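Local coordinates for BMC domain protein (Clostridiales bacterium 1_7_47FAA, PDB 4OLO) that is a bacterial microcompartment shell protein, probably of a glycyl-radical propanediol-utilising organelle, linked to iron-sulfur cluster binding and possibly electron transport, at residues 1-6 with 36-41; 58-63 with 72-77. All coordinates share one frame; numbering follows the deposited sequence.

Overall arrangement
Both contacts are antiparallel strand pairings in one sheet, whose order is 2-7, 34-39, 73-78, 58-63. Contact 1 pairs the first two strands and contact 2 the last two, as a hairpin; their centres lie about 9 Å apart. Strands 34-39 and 73-78 join them through backbone bonds of Gly36 with Ile76 and Ile38 with Leu74, and these inner strands supply most of the buried residues of both. The chemistry differs at the outer strands. In contact 1 Glu2 and Arg4 carry charges that are matched across a subunit boundary. Contact 2 relies more on aliphatic packing, with Thr59 exposed and Ile63 buried.

Contact 1: 1-6 with 36-41; sequences MEYRII and GLIQGR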
# COMPACT_ATOMS: atom_id res chain seq x y z
N MET B 1 -19.00 -4.04 -1.39
CA MET B 1 -18.48 -3.53 -2.66
C MET B 1 -19.10 -2.17 -2.99
O MET B 1 -20.19 -1.86 -2.51
CB MET B 1 -18.79 -4.52 -3.81
CG MET B 1 -18.35 -5.94 -3.55
SD MET B 1 -17.98 -6.82 -5.08
CE MET B 1 -19.63 -7.36 -5.60
N GLU B 2 -18.44 -1.37 -3.85
CA GLU B 2 -18.98 -0.11 -4.37
C GLU B 2 -19.45 -0.36 -5.81
O GLU B 2 -18.74 -1.00 -6.58
CB GLU B 2 -17.93 0.98 -4.39
CG GLU B 2 -17.70 1.68 -3.07
CD GLU B 2 -16.73 2.83 -3.25
OE1 GLU B 2 -15.50 2.59 -3.20
OE2 GLU B 2 -17.20 3.95 -3.56
N TYR B 3 -20.60 0.20 -6.17
CA TYR B 3 -21.21 0.04 -7.49
C TYR B 3 -21.52 1.39 -8.07
O TYR B 3 -22.14 2.21 -7.40
CB TYR B 3 -22.54 -0.73 -7.38
CG TYR B 3 -22.43 -2.13 -6.82
CD1 TYR B 3 -22.38 -2.34 -5.44
CD2 TYR B 3 -22.45 -3.25 -7.66
CE1 TYR B 3 -22.31 -3.63 -4.91
CE2 TYR B 3 -22.41 -4.54 -7.14
CZ TYR B 3 -22.32 -4.72 -5.77
OH TYR B 3 -22.30 -5.99 -5.27
N ARG B 4 -21.15 1.61 -9.33
CA ARG B 4 -21.46 2.86 -10.04
C ARG B 4 -21.72 2.55 -11.48
O ARG B 4 -21.21 1.57 -12.01
CB ARG B 4 -20.31 3.90 -9.94
CG ARG B 4 -19.92 4.34 -8.52
CD ARG B 4 -20.96 5.23 -7.88
NE ARG B 4 -20.89 6.59 -8.40
CZ ARG B 4 -20.18 7.55 -7.83
NH1 ARG B 4 -19.51 7.31 -6.71
NH2 ARG B 4 -20.14 8.76 -8.37
N ILE B 5 -22.50 3.39 -12.14
CA ILE B 5 -22.74 3.27 -13.57
C ILE B 5 -22.44 4.63 -14.23
O ILE B 5 -22.80 5.68 -13.68
CB ILE B 5 -24.19 2.74 -13.86
CG1 ILE B 5 -24.35 2.39 -15.35
CG2 ILE B 5 -25.28 3.73 -13.38
CD1 ILE B 5 -25.57 1.61 -15.72
N ILE B 6 -21.78 4.62 -15.39
CA ILE B 6 -21.55 5.84 -16.17
C ILE B 6 -22.34 5.67 -17.47
O ILE B 6 -22.05 4.76 -18.24
CB ILE B 6 -20.05 6.15 -16.44
CG1 ILE B 6 -19.25 6.37 -15.15
CG2 ILE B 6 -19.89 7.32 -17.42
CD1 ILE B 6 -17.71 6.26 -15.33
N GLY B 36 -20.61 -0.03 -16.32
CA GLY B 36 -20.89 -0.43 -14.95
C GLY B 36 -19.55 -0.63 -14.23
O GLY B 36 -18.65 -1.31 -14.76
N LEU B 37 -19.39 -0.02 -13.07
CA LEU B 37 -18.13 -0.11 -12.31
C LEU B 37 -18.35 -0.75 -10.96
O LEU B 37 -19.32 -0.42 -10.29
CB LEU B 37 -17.47 1.28 -12.12
CG LEU B 37 -17.04 2.05 -13.38
CD1 LEU B 37 -16.71 3.47 -13.04
CD2 LEU B 37 -15.88 1.37 -14.13
N ILE B 38 -17.49 -1.70 -10.58
CA ILE B 38 -17.58 -2.40 -9.30
C ILE B 38 -16.19 -2.44 -8.70
O ILE B 38 -15.24 -2.87 -9.36
CB ILE B 38 -18.29 -3.81 -9.31
CG1 ILE B 38 -19.63 -3.83 -10.08
CG2 ILE B 38 -18.56 -4.31 -7.89
CD1 ILE B 38 -19.52 -4.54 -11.36
N GLN B 39 -16.07 -1.95 -7.46
CA GLN B 39 -14.81 -1.94 -6.73
C GLN B 39 -15.00 -2.68 -5.42
O GLN B 39 -15.98 -2.45 -4.70
CB GLN B 39 -14.33 -0.51 -6.46
CG GLN B 39 -12.85 -0.43 -6.05
CD GLN B 39 -12.34 0.99 -5.91
OE1 GLN B 39 -12.47 1.84 -6.79
NE2 GLN B 39 -11.70 1.28 -4.81
N GLY B 40 -14.06 -3.56 -5.11
CA GLY B 40 -14.05 -4.33 -3.89
C GLY B 40 -12.74 -5.05 -3.70
O GLY B 40 -11.75 -4.74 -4.37
N ARG B 41 -12.72 -6.02 -2.78
CA ARG B 41 -11.58 -6.88 -2.53
C ARG B 41 -11.45 -7.81 -3.73
O ARG B 41 -12.46 -8.10 -4.40
CB ARG B 41 -11.79 -7.64 -1.23
CG ARG B 41 -11.59 -6.75 0.00
CD ARG B 41 -11.83 -7.46 1.32
NE ARG B 41 -13.09 -8.21 1.36
CZ ARG B 41 -14.26 -7.75 1.80
NH1 ARG B 41 -14.36 -6.51 2.26
NH2 ARG B 41 -15.33 -8.53 1.79
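Glu2 and Gln39 are joined backbone to backbone in both directions: Glu2 N donates to Gln39 O at 2.8 Å, and Gln39 N to Glu2 O at 3.0 Å. Arg4 and Leu37 repeat the exchange, with Leu37 N 2.6 Å from Arg4 O and Arg4 N 2.9 Å from Leu37 O. All four bonds are close to straight. Glu2 O also receives a CA-H...O contact from Ile38 CA at 3.3 Å, so an N-H and a C-H converge on this one carbonyl. These pairs are the antiparallel ladder between strands 2-7 and 34-39 of the BMC sheet; strand 34-39 is bonded along its other edge by strand 73-78, where Leu74 and Ile76 are the partners of Ile38 and Gly36. On the face that bears Tyr3 and Ile38, the methyl Ile38 CG2 stands over the phenol ring, 4.2 Å from the Tyr3 ring centroid, in a CH-pi contact displaced toward the rim. Met1 SD meets that methyl, Ile38 CG2, at 3.8 Å; the bend at chi3 (-83°) folds Met1 CE back to within touching range of it as well. Helix 80-95 lies against this face, Met87 on Ile38 and Val83 on Ile5. The face of Glu2, Arg4, Leu37 and Gln39 belongs to the subunit interface. Glu2 OE1 and Gln39 NE2 stay 4.3 Å apart without bonding. Partners come from a neighbouring subunit: the Glu2 carboxylate forms a salt bridge with Arg41 of that subunit, Arg4 with its Glu94, and Gln39 OE1 accepts from its Ile43 N.

Contact 2: 58-63 with 72-77; sequences VTVEDI and ILLAIF
Val60 and Ile76 lie side by side and point the same way, with Val60 CG1 3.7 Å from Ile76 CD1. The branch Val60 CG1, anti to the backbone N (chi1 -176°), also reaches Leu74 CD1 at 3.6 Å, so one methyl touches two neighbours on strand 73-78. The Ile63 end is close-packed too, on the other face of the sheet: Ile63 CB rests 3.8 Å from Leu73 CB and its CD1 meets Ala75 CB. Here the ladder is irregular. Ile63 O takes a 2.7 Å bond from Ile72 N and a weak one of 3.4 Å from Leu73 N, a classic beta bulge close to the end of the hairpin. Toward the Thr59 end the same face turns to solvent, Thr59 itself being exposed, though the side chains there still touch closely. Thr59 OG1 gives Phe77 O a weak bond, a poor supplement to the 2.8 Å bond from Thr59 N to Phe77 O. Glu61 crosses Phe77 at about a right angle and touches it through the aliphatic part, Glu61 CG to Phe77 CE1 being 3.4 Å, while its carboxylate leads away from the strand pair. Asp62, on the Val60 face, forms a salt bridge with Arg64. Beneath the Val60 face run helix 42-53, with Ala52 against Val60 and Ile76, and helix 80-95, with Val83 against Val58 and Ile76; strand 34-39 flanks the inner edge of strand 73-78.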
# COMPACT_ATOMS: atom_id res chain seq x y z
N VAL B 58 -22.99 -7.73 -22.34
CA VAL B 58 -21.87 -7.04 -21.70
C VAL B 58 -20.49 -7.63 -22.01
O VAL B 58 -20.34 -8.85 -22.20
CB VAL B 58 -22.08 -6.80 -20.16
CG1 VAL B 58 -23.38 -6.06 -19.87
CG2 VAL B 58 -22.00 -8.09 -19.34
N THR B 59 -19.49 -6.75 -21.99
CA THR B 59 -18.06 -7.03 -22.05
C THR B 59 -17.49 -6.67 -20.68
O THR B 59 -17.90 -5.69 -20.08
CB THR B 59 -17.34 -6.45 -23.26
OG1 THR B 59 -17.69 -5.11 -23.57
CG2 THR B 59 -17.45 -7.34 -24.46
N VAL B 60 -16.62 -7.52 -20.17
CA VAL B 60 -16.00 -7.40 -18.86
C VAL B 60 -14.51 -7.06 -19.01
O VAL B 60 -13.80 -7.70 -19.80
CB VAL B 60 -16.19 -8.75 -18.10
CG1 VAL B 60 -15.66 -8.67 -16.67
CG2 VAL B 60 -17.64 -9.18 -18.10
N GLU B 61 -14.04 -6.08 -18.24
CA GLU B 61 -12.63 -5.69 -18.16
C GLU B 61 -12.18 -5.59 -16.72
O GLU B 61 -12.85 -4.94 -15.90
CB GLU B 61 -12.34 -4.35 -18.87
CG GLU B 61 -12.61 -4.33 -20.36
CD GLU B 61 -11.79 -5.25 -21.24
OE1 GLU B 61 -10.69 -5.67 -20.82
OE2 GLU B 61 -12.25 -5.54 -22.37
N ASP B 62 -11.05 -6.23 -16.41
CA ASP B 62 -10.41 -6.13 -15.09
C ASP B 62 -9.44 -4.97 -15.18
O ASP B 62 -8.55 -4.96 -16.03
CB ASP B 62 -9.70 -7.44 -14.67
CG ASP B 62 -8.71 -7.98 -15.67
OD1 ASP B 62 -9.08 -8.11 -16.86
OD2 ASP B 62 -7.57 -8.29 -15.26
N ILE B 63 -9.68 -3.94 -14.42
CA ILE B 63 -8.84 -2.73 -14.44
C ILE B 63 -7.64 -2.96 -13.49
O ILE B 63 -7.84 -3.19 -12.28
CB ILE B 63 -9.70 -1.45 -14.14
CG1 ILE B 63 -10.99 -1.36 -15.02
CG2 ILE B 63 -8.88 -0.16 -14.21
CD1 ILE B 63 -10.85 -1.62 -16.57
N ILE B 72 -7.69 -3.60 -9.61
CA ILE B 72 -8.25 -2.54 -8.77
C ILE B 72 -9.79 -2.45 -8.86
O ILE B 72 -10.47 -2.26 -7.85
CB ILE B 72 -7.56 -1.17 -9.11
CG1 ILE B 72 -6.04 -1.22 -8.83
CG2 ILE B 72 -8.20 0.02 -8.37
CD1 ILE B 72 -5.23 -0.51 -9.81
N LEU B 73 -10.32 -2.59 -10.08
CA LEU B 73 -11.70 -2.32 -10.41
C LEU B 73 -12.16 -3.25 -11.52
O LEU B 73 -11.36 -3.73 -12.32
CB LEU B 73 -11.65 -0.86 -10.92
CG LEU B 73 -12.88 -0.04 -11.17
CD1 LEU B 73 -13.60 0.27 -9.87
CD2 LEU B 73 -12.47 1.27 -11.79
N LEU B 74 -13.47 -3.48 -11.56
CA LEU B 74 -14.12 -4.29 -12.59
C LEU B 74 -15.04 -3.35 -13.40
O LEU B 74 -15.86 -2.62 -12.82
CB LEU B 74 -14.90 -5.47 -11.96
CG LEU B 74 -15.56 -6.44 -12.93
CD1 LEU B 74 -14.53 -7.37 -13.56
CD2 LEU B 74 -16.68 -7.23 -12.25
N ALA B 75 -14.84 -3.30 -14.72
CA ALA B 75 -15.61 -2.48 -15.64
C ALA B 75 -16.41 -3.39 -16.58
O ALA B 75 -15.87 -4.38 -17.09
CB ALA B 75 -14.71 -1.56 -16.43
N ILE B 76 -17.71 -3.09 -16.73
CA ILE B 76 -18.71 -3.82 -17.52
C ILE B 76 -19.20 -2.83 -18.59
O ILE B 76 -19.71 -1.76 -18.26
CB ILE B 76 -19.88 -4.26 -16.55
CG1 ILE B 76 -19.49 -5.30 -15.50
CG2 ILE B 76 -21.15 -4.64 -17.24
CD1 ILE B 76 -18.39 -6.24 -15.91
N PHE B 77 -19.07 -3.19 -19.85
CA PHE B 77 -19.46 -2.34 -20.98
C PHE B 77 -20.61 -2.94 -21.79
O PHE B 77 -20.62 -4.15 -22.06
CB PHE B 77 -18.25 -2.17 -21.94
CG PHE B 77 -17.01 -1.58 -21.34
CD1 PHE B 77 -16.10 -2.38 -20.65
CD2 PHE B 77 -16.71 -0.23 -21.52
CE1 PHE B 77 -14.94 -1.83 -20.10
CE2 PHE B 77 -15.53 0.33 -20.98
CZ PHE B 77 -14.65 -0.48 -20.27